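Local coordinates for protein phosphoribosylformylglycinamidine synthase 2 (Thermus thermophilus, PDB 3VIU) that belongs to the AIR synthase-related (PurM-like) family and binds adenosine-5'-diphosphate and a magnesium ion, at residues Thr204-Ile209 / Glu292-Glu297; His283-Pro288 / Val345-Glu350; Gly264-Leu269 / Glu298-Glu303; Ile197-Ala202 / Gln305-Leu310; Ala3-Ile8 / Val29-Phe34. One frame throughout, in Å; residues are numbered along the deposited sequence.

Overall arrangement
All five contacts fall in the N-terminal half of the chain. Contact 5 comes first in the sequence and pairs helices 2-8 and 28-37 of the linker domain; contacts 1 to 4 all fall within the first AIR synthase-related C-terminal domain. Contact 4 joins strands 196-201 and 307-312 of its seven-stranded mixed sheet, which contact 2 reaches farther across, their centres about 16 Å apart. Contacts 1 and 3 share helix 296-301, with centres about 9 Å apart. Helix 28-37 lies against that same helix, so contact 5, although about 16 Å from contact 3 between centres, touches it, and the linker helices pack on the first AIR synthase-related C-terminal domain.

Contact 1 of 5, residues Thr204-Ile209 / Glu292-Glu297; sequences TGRDGI and EGMTPE
R206 and M294 both carry CG anti to the carbonyl carbon, each chain then bends at chi3 (-78° and 73°), and the two side chains slide past each other in opposite directions. They join two loops of an AIR synthase-related C-terminal domain: the one that leaves strand 196-201, where R206 is the centre of an inverse gamma turn, and the one that leads into helix 296-301, with T295 as N-cap. The guanidinium of R206 reaches the backbone of the second loop. R206 NH1 donates to E292 O at 2.9 Å, in the carbonyl plane but with the oxygen tilted 24° out of the guanidinium plane, and R206 NH2 makes a weak bond of 3.4 Å to G293 O. One face of the group is covered by M294 CG, 3.8 Å above the plane and offset toward the rim. Salt bridges from NE to E291 and from NH2 to E298 add to this grip and limit rotation of the guanidinium. M294 is a selenomethionine, and its end runs back along the other backbone. There M294 SE lies 3.4 Å from T204 O, and the methyl M294 CE sits 3.3 Å from G205 O.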
# COMPACT_ATOMS: atom_id res chain seq x y z
N THR A 204 24.43 14.78 -5.90
CA THR A 204 24.61 13.40 -6.34
C THR A 204 25.92 12.77 -5.90
O THR A 204 27.00 13.28 -6.20
CB THR A 204 24.51 13.30 -7.88
OG1 THR A 204 23.22 13.72 -8.30
CG2 THR A 204 24.75 11.88 -8.35
N GLY A 205 25.81 11.64 -5.20
CA GLY A 205 26.98 10.92 -4.74
C GLY A 205 27.00 9.49 -5.27
O GLY A 205 26.19 9.12 -6.12
N ARG A 206 27.93 8.68 -4.78
CA ARG A 206 28.02 7.29 -5.22
C ARG A 206 27.15 6.44 -4.32
O ARG A 206 27.65 5.66 -3.51
CB ARG A 206 29.48 6.82 -5.20
CG ARG A 206 30.24 7.18 -6.46
CD ARG A 206 31.73 6.88 -6.39
NE ARG A 206 32.44 7.89 -5.62
CZ ARG A 206 33.45 8.62 -6.09
NH1 ARG A 206 34.04 9.51 -5.30
NH2 ARG A 206 33.89 8.46 -7.33
N ASP A 207 25.84 6.61 -4.47
CA ASP A 207 24.85 5.89 -3.68
C ASP A 207 24.07 4.87 -4.50
O ASP A 207 23.62 5.15 -5.61
CB ASP A 207 23.85 6.89 -3.07
CG ASP A 207 24.53 7.94 -2.19
OD1 ASP A 207 23.85 8.92 -1.83
OD2 ASP A 207 25.72 7.79 -1.87
N GLY A 208 23.91 3.67 -3.93
CA GLY A 208 23.19 2.59 -4.57
C GLY A 208 23.31 2.48 -6.08
O GLY A 208 22.30 2.46 -6.79
N ILE A 209 24.55 2.40 -6.58
CA ILE A 209 24.78 2.28 -8.01
C ILE A 209 24.86 0.81 -8.42
O ILE A 209 25.76 0.08 -8.00
CB ILE A 209 26.09 2.98 -8.43
CG1 ILE A 209 26.04 4.47 -8.06
CG2 ILE A 209 26.31 2.82 -9.93
CD1 ILE A 209 27.33 5.22 -8.33
N GLU A 292 34.28 13.57 -5.21
CA GLU A 292 35.21 13.88 -6.29
C GLU A 292 35.46 12.72 -7.24
O GLU A 292 35.24 11.56 -6.90
CB GLU A 292 36.55 14.33 -5.68
CG GLU A 292 37.43 15.12 -6.63
CD GLU A 292 38.75 15.53 -6.01
OE1 GLU A 292 38.77 15.83 -4.79
OE2 GLU A 292 39.76 15.58 -6.74
N GLY A 293 35.92 13.04 -8.45
CA GLY A 293 36.23 12.03 -9.44
C GLY A 293 35.15 11.05 -9.82
O GLY A 293 35.42 9.87 -10.07
N MSE A 294 33.91 11.53 -9.88
CA MSE A 294 32.80 10.67 -10.24
C MSE A 294 32.72 10.52 -11.75
O MSE A 294 32.73 11.50 -12.48
CB MSE A 294 31.50 11.25 -9.71
CG MSE A 294 31.40 11.18 -8.21
SE MSE A 294 29.69 11.75 -7.58
CE MSE A 294 28.62 10.23 -8.13
N THR A 295 32.64 9.28 -12.20
CA THR A 295 32.57 8.99 -13.62
C THR A 295 31.16 9.20 -14.19
O THR A 295 30.18 9.28 -13.45
CB THR A 295 33.00 7.55 -13.90
OG1 THR A 295 32.15 6.65 -13.17
CG2 THR A 295 34.43 7.35 -13.46
N PRO A 296 31.05 9.31 -15.52
CA PRO A 296 29.73 9.52 -16.12
C PRO A 296 28.65 8.54 -15.64
O PRO A 296 27.60 8.98 -15.18
CB PRO A 296 30.02 9.41 -17.62
CG PRO A 296 31.37 10.07 -17.71
CD PRO A 296 32.11 9.46 -16.54
N GLU A 297 28.90 7.24 -15.73
CA GLU A 297 27.90 6.27 -15.29
C GLU A 297 27.52 6.42 -13.82
O GLU A 297 26.36 6.23 -13.45
CB GLU A 297 28.35 4.82 -15.57
CG GLU A 297 29.58 4.33 -14.82
CD GLU A 297 30.89 4.78 -15.45
OE1 GLU A 297 31.96 4.34 -14.96
OE2 GLU A 297 30.86 5.56 -16.42

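Contact 2 of 5, residues His283-Pro288 / Val345-Glu350; sequences HLDLVP and VLFRGE
A parallel beta bridge between H283 and L346 pairs the end of strand 279-283 with strand 342-347. L284 N continues the pairing with a 2.8 Å hydrogen bond to L346 O. On the face that carries H283 and L346 the two side chains lie side by side and point the same way, with L346 CD1 3.3 Å from H283 CE1. After H283 the chain turns into 3-10 segment 284-286, while strand 342-347 leads through the type I' turn F347-E350 into strand 350-356, one of the two outermost strands of the seven-stranded sheet. D285 bridges from the 3-10 segment to this hairpin turn. With CG anti to the carbonyl carbon (chi1 -62°), its carboxylate reaches the turn: D285 OD1 accepts from R348 N at 3.0 Å through its syn lone pair, and OD2 takes a weaker, more bent bond from the same N-H. Two waters donate to OD2; one also accepts from G349 N and the other from D285 N. D285 and F347 cross at about a right angle, D285 OD1 lying 3.4 Å from F347 CD2. L284 points toward segment 345-350, L284 CD1 meeting V345 CG1 at 3.5 Å, and L299 and L300 of helix 296-301 cover it.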
# COMPACT_ATOMS: atom_id res chain seq x y z
N HIS A 283 23.48 17.90 -19.12
CA HIS A 283 24.84 18.41 -18.98
C HIS A 283 25.32 17.96 -17.60
O HIS A 283 25.08 18.64 -16.61
CB HIS A 283 24.83 19.94 -19.05
CG HIS A 283 24.39 20.48 -20.38
ND1 HIS A 283 25.26 20.69 -21.42
CD2 HIS A 283 23.16 20.84 -20.83
CE1 HIS A 283 24.59 21.17 -22.46
NE2 HIS A 283 23.32 21.27 -22.13
N LEU A 284 25.97 16.81 -17.54
CA LEU A 284 26.44 16.29 -16.26
C LEU A 284 27.34 17.23 -15.50
O LEU A 284 27.40 17.16 -14.27
CB LEU A 284 27.14 14.94 -16.44
CG LEU A 284 26.18 13.76 -16.69
CD1 LEU A 284 26.99 12.48 -16.92
CD2 LEU A 284 25.22 13.61 -15.51
N ASP A 285 28.05 18.11 -16.20
CA ASP A 285 28.95 19.03 -15.53
C ASP A 285 28.22 20.03 -14.65
O ASP A 285 28.81 20.60 -13.74
CB ASP A 285 29.81 19.80 -16.55
CG ASP A 285 30.69 18.88 -17.38
OD1 ASP A 285 31.29 17.95 -16.80
OD2 ASP A 285 30.78 19.10 -18.60
N LEU A 286 26.94 20.24 -14.92
CA LEU A 286 26.16 21.18 -14.12
C LEU A 286 25.51 20.52 -12.91
O LEU A 286 25.01 21.21 -12.01
CB LEU A 286 25.10 21.86 -14.99
CG LEU A 286 25.46 23.23 -15.57
CD1 LEU A 286 26.94 23.35 -15.77
CD2 LEU A 286 24.71 23.43 -16.87
N VAL A 287 25.54 19.19 -12.89
CA VAL A 287 24.96 18.41 -11.79
C VAL A 287 25.79 18.52 -10.50
O VAL A 287 26.98 18.22 -10.48
CB VAL A 287 24.84 16.90 -12.20
CG1 VAL A 287 24.31 16.06 -11.05
CG2 VAL A 287 23.93 16.75 -13.40
N PRO A 288 25.15 18.97 -9.39
CA PRO A 288 25.80 19.13 -8.09
C PRO A 288 26.35 17.79 -7.61
O PRO A 288 25.63 16.81 -7.53
CB PRO A 288 24.66 19.60 -7.19
CG PRO A 288 23.76 20.31 -8.14
CD PRO A 288 23.74 19.38 -9.32
N VAL A 345 23.58 12.61 -23.32
CA VAL A 345 24.33 12.94 -22.12
C VAL A 345 25.68 13.58 -22.42
O VAL A 345 26.53 12.99 -23.11
CB VAL A 345 24.52 11.69 -21.24
CG1 VAL A 345 25.17 12.07 -19.93
CG2 VAL A 345 23.16 11.03 -20.99
N LEU A 346 25.87 14.79 -21.91
CA LEU A 346 27.12 15.53 -22.10
C LEU A 346 27.93 15.54 -20.82
O LEU A 346 27.39 15.67 -19.72
CB LEU A 346 26.84 16.97 -22.53
CG LEU A 346 26.17 17.20 -23.88
CD1 LEU A 346 26.05 18.69 -24.15
CD2 LEU A 346 26.97 16.52 -24.98
N PHE A 347 29.24 15.39 -20.97
CA PHE A 347 30.15 15.40 -19.83
C PHE A 347 31.48 15.94 -20.30
O PHE A 347 32.02 15.49 -21.31
CB PHE A 347 30.33 13.99 -19.26
CG PHE A 347 31.28 13.93 -18.09
CD1 PHE A 347 32.48 13.25 -18.20
CD2 PHE A 347 30.97 14.54 -16.88
CE1 PHE A 347 33.37 13.17 -17.11
CE2 PHE A 347 31.84 14.46 -15.79
CZ PHE A 347 33.04 13.78 -15.91
N ARG A 348 32.00 16.92 -19.57
CA ARG A 348 33.27 17.55 -19.90
C ARG A 348 33.43 17.76 -21.41
O ARG A 348 34.40 17.32 -22.01
CB ARG A 348 34.42 16.71 -19.35
CG ARG A 348 34.41 16.59 -17.82
CD ARG A 348 35.51 15.67 -17.28
NE ARG A 348 36.86 16.16 -17.55
CZ ARG A 348 37.49 17.09 -16.84
NH1 ARG A 348 38.72 17.47 -17.17
NH2 ARG A 348 36.89 17.64 -15.79
N GLY A 349 32.44 18.43 -22.01
CA GLY A 349 32.48 18.73 -23.43
C GLY A 349 32.20 17.64 -24.45
O GLY A 349 32.06 17.92 -25.64
N GLU A 350 32.11 16.40 -24.00
CA GLU A 350 31.88 15.29 -24.92
C GLU A 350 30.52 14.63 -24.77
O GLU A 350 29.91 14.67 -23.70
CB GLU A 350 32.96 14.23 -24.72
CG GLU A 350 34.35 14.70 -25.09
CD GLU A 350 34.56 14.73 -26.59
OE1 GLU A 350 33.65 15.18 -27.32
OE2 GLU A 350 35.65 14.31 -27.04
O HOH W 1 29.89 19.38 -21.30
O HOH W 2 27.85 19.00 -19.19

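Contact 3 of 5, residues Gly264-Leu269 / Glu298-Glu303; sequences GLTSSL and ELLLSE
T266 and L301 cross at a slant, L301 CD2 lying 3.4 Å from T266 OG1 and somewhat farther from T266 CB. The bond from CA to CB of L301 points away from helix 264-275, and the outer part of the chain comes back to make this contact. T266 holds OG1 beside its own backbone N (chi1 -61°), so that the hydroxyl and the amide can approach the same acceptor, L300 O. T266 OG1 donates to L300 O at 3.0 Å from above the carbonyl plane, 60° out of it and not on a lone pair; T266 N adds a weak bond of 3.4 Å to L300 O. Segment 264-269 is thereby fastened to segment 298-303 within the AIR synthase-related C-terminal domain. G264 fits against S302, with a CA-H...O contact of 3.3 Å from G264 CA to S302 O. L265 N donates to a water at 3.0 Å, and this water lies 2.7 Å from both L299 O and S302 O. Farther along, E303 bonds through OE1 to A263 N, its side chain about 9 Å from the bound ADP, while L33 of helix 28-37 covers T266 and L301.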
# COMPACT_ATOMS: atom_id res chain seq x y z
N GLY A 264 18.13 6.86 -10.84
CA GLY A 264 18.32 8.30 -10.72
C GLY A 264 18.00 9.21 -11.90
O GLY A 264 16.88 9.22 -12.42
N LEU A 265 18.99 9.99 -12.31
CA LEU A 265 18.86 10.94 -13.42
C LEU A 265 18.43 10.28 -14.71
O LEU A 265 17.60 10.82 -15.44
CB LEU A 265 20.19 11.66 -13.64
CG LEU A 265 20.59 12.75 -12.65
CD1 LEU A 265 22.06 13.08 -12.81
CD2 LEU A 265 19.74 13.98 -12.88
N THR A 266 18.98 9.11 -15.00
CA THR A 266 18.63 8.40 -16.21
C THR A 266 17.12 8.15 -16.32
O THR A 266 16.50 8.54 -17.32
CB THR A 266 19.37 7.05 -16.30
OG1 THR A 266 20.78 7.29 -16.31
CG2 THR A 266 18.97 6.30 -17.56
N SER A 267 16.51 7.54 -15.31
CA SER A 267 15.08 7.25 -15.34
C SER A 267 14.21 8.51 -15.22
O SER A 267 13.13 8.58 -15.81
CB SER A 267 14.70 6.27 -14.23
OG SER A 267 14.98 6.82 -12.95
N SER A 268 14.66 9.49 -14.46
CA SER A 268 13.90 10.72 -14.29
C SER A 268 13.70 11.45 -15.61
O SER A 268 12.57 11.68 -16.02
CB SER A 268 14.61 11.66 -13.31
OG SER A 268 14.43 11.23 -11.98
N LEU A 269 14.81 11.79 -16.26
CA LEU A 269 14.78 12.53 -17.52
C LEU A 269 14.24 11.77 -18.73
O LEU A 269 13.39 12.28 -19.46
CB LEU A 269 16.17 13.08 -17.83
CG LEU A 269 16.78 13.86 -16.66
CD1 LEU A 269 18.16 14.37 -17.05
CD2 LEU A 269 15.87 15.00 -16.26
N GLU A 298 28.48 6.79 -12.97
CA GLU A 298 28.21 6.99 -11.55
C GLU A 298 27.22 8.12 -11.32
O GLU A 298 26.31 8.00 -10.50
CB GLU A 298 29.51 7.31 -10.80
CG GLU A 298 30.39 6.11 -10.56
CD GLU A 298 31.73 6.48 -9.96
OE1 GLU A 298 32.43 5.57 -9.48
OE2 GLU A 298 32.10 7.69 -9.99
N LEU A 299 27.39 9.21 -12.05
CA LEU A 299 26.48 10.34 -11.91
C LEU A 299 25.12 9.95 -12.46
O LEU A 299 24.09 10.20 -11.83
CB LEU A 299 27.03 11.56 -12.66
CG LEU A 299 28.33 12.14 -12.08
CD1 LEU A 299 28.93 13.15 -13.05
CD2 LEU A 299 28.05 12.79 -10.73
N LEU A 300 25.12 9.31 -13.63
CA LEU A 300 23.89 8.90 -14.29
C LEU A 300 23.05 7.87 -13.54
O LEU A 300 21.82 7.92 -13.56
CB LEU A 300 24.21 8.35 -15.68
CG LEU A 300 24.60 9.34 -16.77
CD1 LEU A 300 25.21 8.60 -17.94
CD2 LEU A 300 23.37 10.12 -17.22
N LEU A 301 23.70 6.94 -12.85
CA LEU A 301 22.97 5.89 -12.16
C LEU A 301 22.87 6.01 -10.65
O LEU A 301 22.28 5.15 -9.99
CB LEU A 301 23.54 4.53 -12.55
CG LEU A 301 23.53 4.35 -14.08
CD1 LEU A 301 23.95 2.94 -14.45
CD2 LEU A 301 22.14 4.64 -14.59
N SER A 302 23.44 7.06 -10.08
CA SER A 302 23.36 7.25 -8.65
C SER A 302 21.90 7.34 -8.26
O SER A 302 21.08 7.89 -9.00
CB SER A 302 24.04 8.55 -8.22
OG SER A 302 23.69 8.87 -6.89
N GLU A 303 21.56 6.80 -7.09
CA GLU A 303 20.19 6.85 -6.61
C GLU A 303 20.20 7.58 -5.28
O GLU A 303 19.51 7.18 -4.34
CB GLU A 303 19.63 5.44 -6.46
CG GLU A 303 19.57 4.70 -7.79
CD GLU A 303 19.05 3.28 -7.67
OE1 GLU A 303 18.91 2.62 -8.73
OE2 GLU A 303 18.79 2.83 -6.53
O HOH W 3 21.59 9.90 -10.76

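Contact 4 of 5, residues Ile197-Ala202 / Gln305-Leu310; sequences IYYAGA and QERMVL
I197 and V309 meet through CG2 and CG1, 3.3 Å apart, where strands 196-201 and 307-312 run antiparallel inside the seven-stranded sheet of an AIR synthase-related C-terminal domain. Both methyls stand anti to their own backbone N (V309 chi1 167°), which turns them toward each other across the strands. Y198-L310 and A200-M308 are hydrogen-bonded pairs, Y199-V309 a non-hydrogen-bonded one; Y198 N to L310 O is the shortest of their bonds at 2.6 Å. A200 CB touches L310 CD1 at 4.1 Å on the face that also carries Y198 and M308. There the Y198 ring leads away from the partner strand and its hydroxyl bonds E321, while the bent chain of M308, a selenomethionine, packs on helix 235-250. Y199 extends on the other face, its CG anti to the backbone N, and crosses R307 obliquely with ring and guanidinium planes 73° apart. R307 bends at chi3 (-57°), and its guanidinium is held by S302 O, S304 O and T204 OG1. A202 N donates to E306 O at 2.9 Å. Y199 OH lies 3.4 Å from R307 CD and donates to A202 O at 2.6 Å, in the carbonyl plane and on a lone pair.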
# COMPACT_ATOMS: atom_id res chain seq x y z
N ILE A 197 15.73 22.24 -17.60
CA ILE A 197 15.29 21.31 -16.56
C ILE A 197 16.11 21.56 -15.30
O ILE A 197 17.34 21.43 -15.31
CB ILE A 197 15.51 19.84 -16.99
CG1 ILE A 197 15.04 19.63 -18.42
CG2 ILE A 197 14.79 18.92 -16.02
CD1 ILE A 197 13.60 19.97 -18.66
N TYR A 198 15.43 21.91 -14.20
CA TYR A 198 16.13 22.18 -12.96
C TYR A 198 16.30 20.97 -12.04
O TYR A 198 15.51 20.03 -12.07
CB TYR A 198 15.44 23.31 -12.20
CG TYR A 198 15.73 24.69 -12.75
CD1 TYR A 198 15.34 25.04 -14.04
CD2 TYR A 198 16.39 25.64 -11.98
CE1 TYR A 198 15.58 26.31 -14.55
CE2 TYR A 198 16.64 26.92 -12.48
CZ TYR A 198 16.23 27.25 -13.76
OH TYR A 198 16.47 28.52 -14.24
N TYR A 199 17.36 21.03 -11.24
CA TYR A 199 17.74 20.00 -10.29
C TYR A 199 17.78 20.66 -8.92
O TYR A 199 18.42 21.71 -8.76
CB TYR A 199 19.12 19.47 -10.67
CG TYR A 199 19.82 18.58 -9.65
CD1 TYR A 199 20.10 19.04 -8.36
CD2 TYR A 199 20.27 17.31 -10.00
CE1 TYR A 199 20.82 18.24 -7.45
CE2 TYR A 199 20.98 16.52 -9.11
CZ TYR A 199 21.25 16.98 -7.84
OH TYR A 199 21.97 16.18 -6.97
N ALA A 200 17.12 20.05 -7.95
CA ALA A 200 17.09 20.58 -6.59
C ALA A 200 17.18 19.46 -5.56
O ALA A 200 16.77 18.33 -5.83
CB ALA A 200 15.84 21.38 -6.36
N GLY A 201 17.71 19.77 -4.39
CA GLY A 201 17.84 18.77 -3.34
C GLY A 201 19.29 18.42 -3.03
O GLY A 201 20.18 19.23 -3.25
N ALA A 202 19.51 17.23 -2.50
CA ALA A 202 20.86 16.77 -2.16
C ALA A 202 21.74 16.69 -3.40
O ALA A 202 21.25 16.66 -4.53
CB ALA A 202 20.78 15.40 -1.49
N GLN A 305 19.37 9.97 -2.33
CA GLN A 305 18.07 10.41 -1.84
C GLN A 305 17.82 11.91 -1.94
O GLN A 305 18.74 12.70 -2.20
CB GLN A 305 17.88 9.99 -0.38
CG GLN A 305 18.02 8.50 -0.13
CD GLN A 305 16.95 7.69 -0.83
OE1 GLN A 305 15.76 7.94 -0.68
NE2 GLN A 305 17.38 6.70 -1.61
N GLU A 306 16.56 12.28 -1.71
CA GLU A 306 16.07 13.65 -1.76
C GLU A 306 16.55 14.51 -2.93
O GLU A 306 17.07 15.61 -2.73
CB GLU A 306 16.34 14.40 -0.44
CG GLU A 306 17.40 13.80 0.45
CD GLU A 306 16.90 12.65 1.31
OE1 GLU A 306 17.76 11.96 1.89
OE2 GLU A 306 15.67 12.45 1.43
N ARG A 307 16.38 14.00 -4.14
CA ARG A 307 16.74 14.73 -5.35
C ARG A 307 15.46 14.93 -6.15
O ARG A 307 14.60 14.04 -6.18
CB ARG A 307 17.78 13.97 -6.16
CG ARG A 307 19.19 14.07 -5.61
CD ARG A 307 20.16 13.39 -6.54
NE ARG A 307 19.79 12.00 -6.76
CZ ARG A 307 20.31 11.23 -7.71
NH1 ARG A 307 21.23 11.71 -8.54
NH2 ARG A 307 19.90 9.98 -7.84
N MSE A 308 15.33 16.08 -6.79
CA MSE A 308 14.12 16.40 -7.53
C MSE A 308 14.40 17.12 -8.86
O MSE A 308 15.27 17.98 -8.95
CB MSE A 308 13.24 17.29 -6.64
CG MSE A 308 11.76 17.28 -6.98
SE MSE A 308 10.89 15.67 -6.32
CE MSE A 308 10.17 16.35 -4.65
N VAL A 309 13.63 16.75 -9.88
CA VAL A 309 13.73 17.36 -11.20
C VAL A 309 12.52 18.28 -11.40
O VAL A 309 11.39 17.87 -11.14
CB VAL A 309 13.73 16.28 -12.31
CG1 VAL A 309 13.53 16.92 -13.66
CG2 VAL A 309 15.05 15.53 -12.29
N LEU A 310 12.74 19.52 -11.84
CA LEU A 310 11.63 20.44 -12.07
C LEU A 310 11.76 21.19 -13.39
O LEU A 310 12.86 21.60 -13.78
CB LEU A 310 11.51 21.45 -10.91
CG LEU A 310 11.36 20.85 -9.51
CD1 LEU A 310 12.73 20.58 -8.94
CD2 LEU A 310 10.61 21.81 -8.61

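Contact 5 of 5, residues Ala3-Ile8 / Val29-Phe34; sequences ALAKEI and VELLLF
L31 projects from helix 28-37 toward helix 2-8, and its course from CB outward traces most of the contact. L31 CG is the first atom to meet the other helix, 4.2 Å from I8 CD1, and from there the two methyls divide the opposing surface between them. L31 CD1 touches A5 CA at 3.5 Å and lies 4.0 Å from A5 CB, and L4 C lies 4.1 Å from L31 CD1. On the other branch, L31 CD2 meets I8 CD1 at 3.5 Å.

I8 meets L31 at a slant. Its CG1 stands between the backbone N and the carbonyl carbon (chi1 61°), a crowded position, and the chain then extends so that CD1 reaches both leucines. L32 is the second of these: its bond from CA to CB does not aim at helix 2-8, yet its outer end swings nearer, and L32 CD1 comes to 4.0 Å from I8 CD1. The interface is thus wholly apolar, made of methyl groups against methyl groups and backbone. M1, I10 and P26 also pack around L31, and Y15 of helix 12-22 touches A5. Residues 3-5 are poorly ordered, so the A5 side of the contact is less sharply defined than the I8 side. The short helical segments run in roughly the same direction, their axes inclined at 32° and 10.4 Å apart at closest, an arrangement of plain helix-helix packing inside the small helical linker domain.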
# COMPACT_ATOMS: atom_id res chain seq x y z
N ALA A 3 30.51 -9.23 -24.90
CA ALA A 3 31.30 -9.67 -23.76
C ALA A 3 30.85 -8.99 -22.47
O ALA A 3 30.19 -9.61 -21.63
CB ALA A 3 32.77 -9.39 -24.01
N LEU A 4 31.20 -7.72 -22.32
CA LEU A 4 30.84 -6.95 -21.14
C LEU A 4 29.33 -6.95 -20.96
O LEU A 4 28.83 -6.89 -19.84
CB LEU A 4 31.35 -5.51 -21.28
CG LEU A 4 32.81 -5.35 -21.71
CD1 LEU A 4 33.16 -3.87 -21.81
CD2 LEU A 4 33.73 -6.05 -20.72
N ALA A 5 28.61 -7.01 -22.08
CA ALA A 5 27.15 -7.02 -22.07
C ALA A 5 26.58 -8.06 -21.12
O ALA A 5 25.87 -7.73 -20.17
CB ALA A 5 26.64 -7.26 -23.48
N LYS A 6 26.88 -9.32 -21.40
CA LYS A 6 26.39 -10.42 -20.57
C LYS A 6 27.18 -10.54 -19.28
O LYS A 6 26.84 -11.33 -18.40
CB LYS A 6 26.45 -11.73 -21.36
CG LYS A 6 25.51 -11.76 -22.56
CD LYS A 6 25.71 -13.02 -23.39
CE LYS A 6 27.10 -13.07 -23.99
NZ LYS A 6 27.30 -14.27 -24.85
N GLU A 7 28.24 -9.74 -19.15
CA GLU A 7 29.07 -9.75 -17.95
C GLU A 7 28.46 -8.87 -16.86
O GLU A 7 28.76 -9.04 -15.68
CB GLU A 7 30.48 -9.25 -18.27
CG GLU A 7 31.38 -9.14 -17.04
CD GLU A 7 32.81 -8.75 -17.38
OE1 GLU A 7 33.01 -7.68 -17.99
OE2 GLU A 7 33.74 -9.51 -17.02
N ILE A 8 27.60 -7.94 -17.27
CA ILE A 8 26.94 -7.03 -16.33
C ILE A 8 25.55 -7.53 -15.95
O ILE A 8 24.99 -7.13 -14.93
CB ILE A 8 26.83 -5.60 -16.91
CG1 ILE A 8 25.99 -5.61 -18.19
CG2 ILE A 8 28.21 -5.04 -17.19
CD1 ILE A 8 25.76 -4.24 -18.78
N VAL A 29 28.99 3.11 -21.11
CA VAL A 29 27.98 3.88 -20.39
C VAL A 29 26.56 3.51 -20.82
O VAL A 29 25.72 3.17 -19.99
CB VAL A 29 28.19 5.39 -20.60
CG1 VAL A 29 27.03 6.17 -19.99
CG2 VAL A 29 29.50 5.83 -19.96
N GLU A 30 26.30 3.57 -22.12
CA GLU A 30 24.99 3.24 -22.66
C GLU A 30 24.56 1.83 -22.24
O GLU A 30 23.38 1.59 -21.95
CB GLU A 30 25.01 3.37 -24.19
CG GLU A 30 25.15 4.82 -24.66
CD GLU A 30 25.34 4.95 -26.15
OE1 GLU A 30 25.10 6.06 -26.68
OE2 GLU A 30 25.74 3.96 -26.80
N LEU A 31 25.51 0.91 -22.21
CA LEU A 31 25.21 -0.46 -21.81
C LEU A 31 24.70 -0.45 -20.37
O LEU A 31 23.68 -1.06 -20.06
CB LEU A 31 26.45 -1.35 -21.92
CG LEU A 31 26.27 -2.71 -22.61
CD1 LEU A 31 27.52 -3.54 -22.37
CD2 LEU A 31 25.06 -3.44 -22.07
N LEU A 32 25.43 0.24 -19.50
CA LEU A 32 25.06 0.34 -18.10
C LEU A 32 23.67 0.95 -17.93
O LEU A 32 22.93 0.58 -17.02
CB LEU A 32 26.12 1.13 -17.33
CG LEU A 32 27.20 0.33 -16.58
CD1 LEU A 32 27.52 -0.96 -17.31
CD2 LEU A 32 28.46 1.17 -16.43
N LEU A 33 23.31 1.89 -18.81
CA LEU A 33 22.00 2.52 -18.74
C LEU A 33 20.89 1.48 -19.00
O LEU A 33 19.89 1.43 -18.28
CB LEU A 33 21.90 3.66 -19.76
CG LEU A 33 22.84 4.87 -19.60
CD1 LEU A 33 22.53 5.90 -20.68
CD2 LEU A 33 22.68 5.50 -18.22
N PHE A 34 21.08 0.66 -20.03
CA PHE A 34 20.09 -0.35 -20.36
C PHE A 34 19.97 -1.41 -19.27
O PHE A 34 18.86 -1.81 -18.90
CB PHE A 34 20.43 -1.03 -21.69
CG PHE A 34 19.97 -0.26 -22.89
CD1 PHE A 34 20.85 0.57 -23.58
CD2 PHE A 34 18.64 -0.33 -23.31
CE1 PHE A 34 20.41 1.31 -24.68
CE2 PHE A 34 18.20 0.40 -24.40
CZ PHE A 34 19.08 1.22 -25.09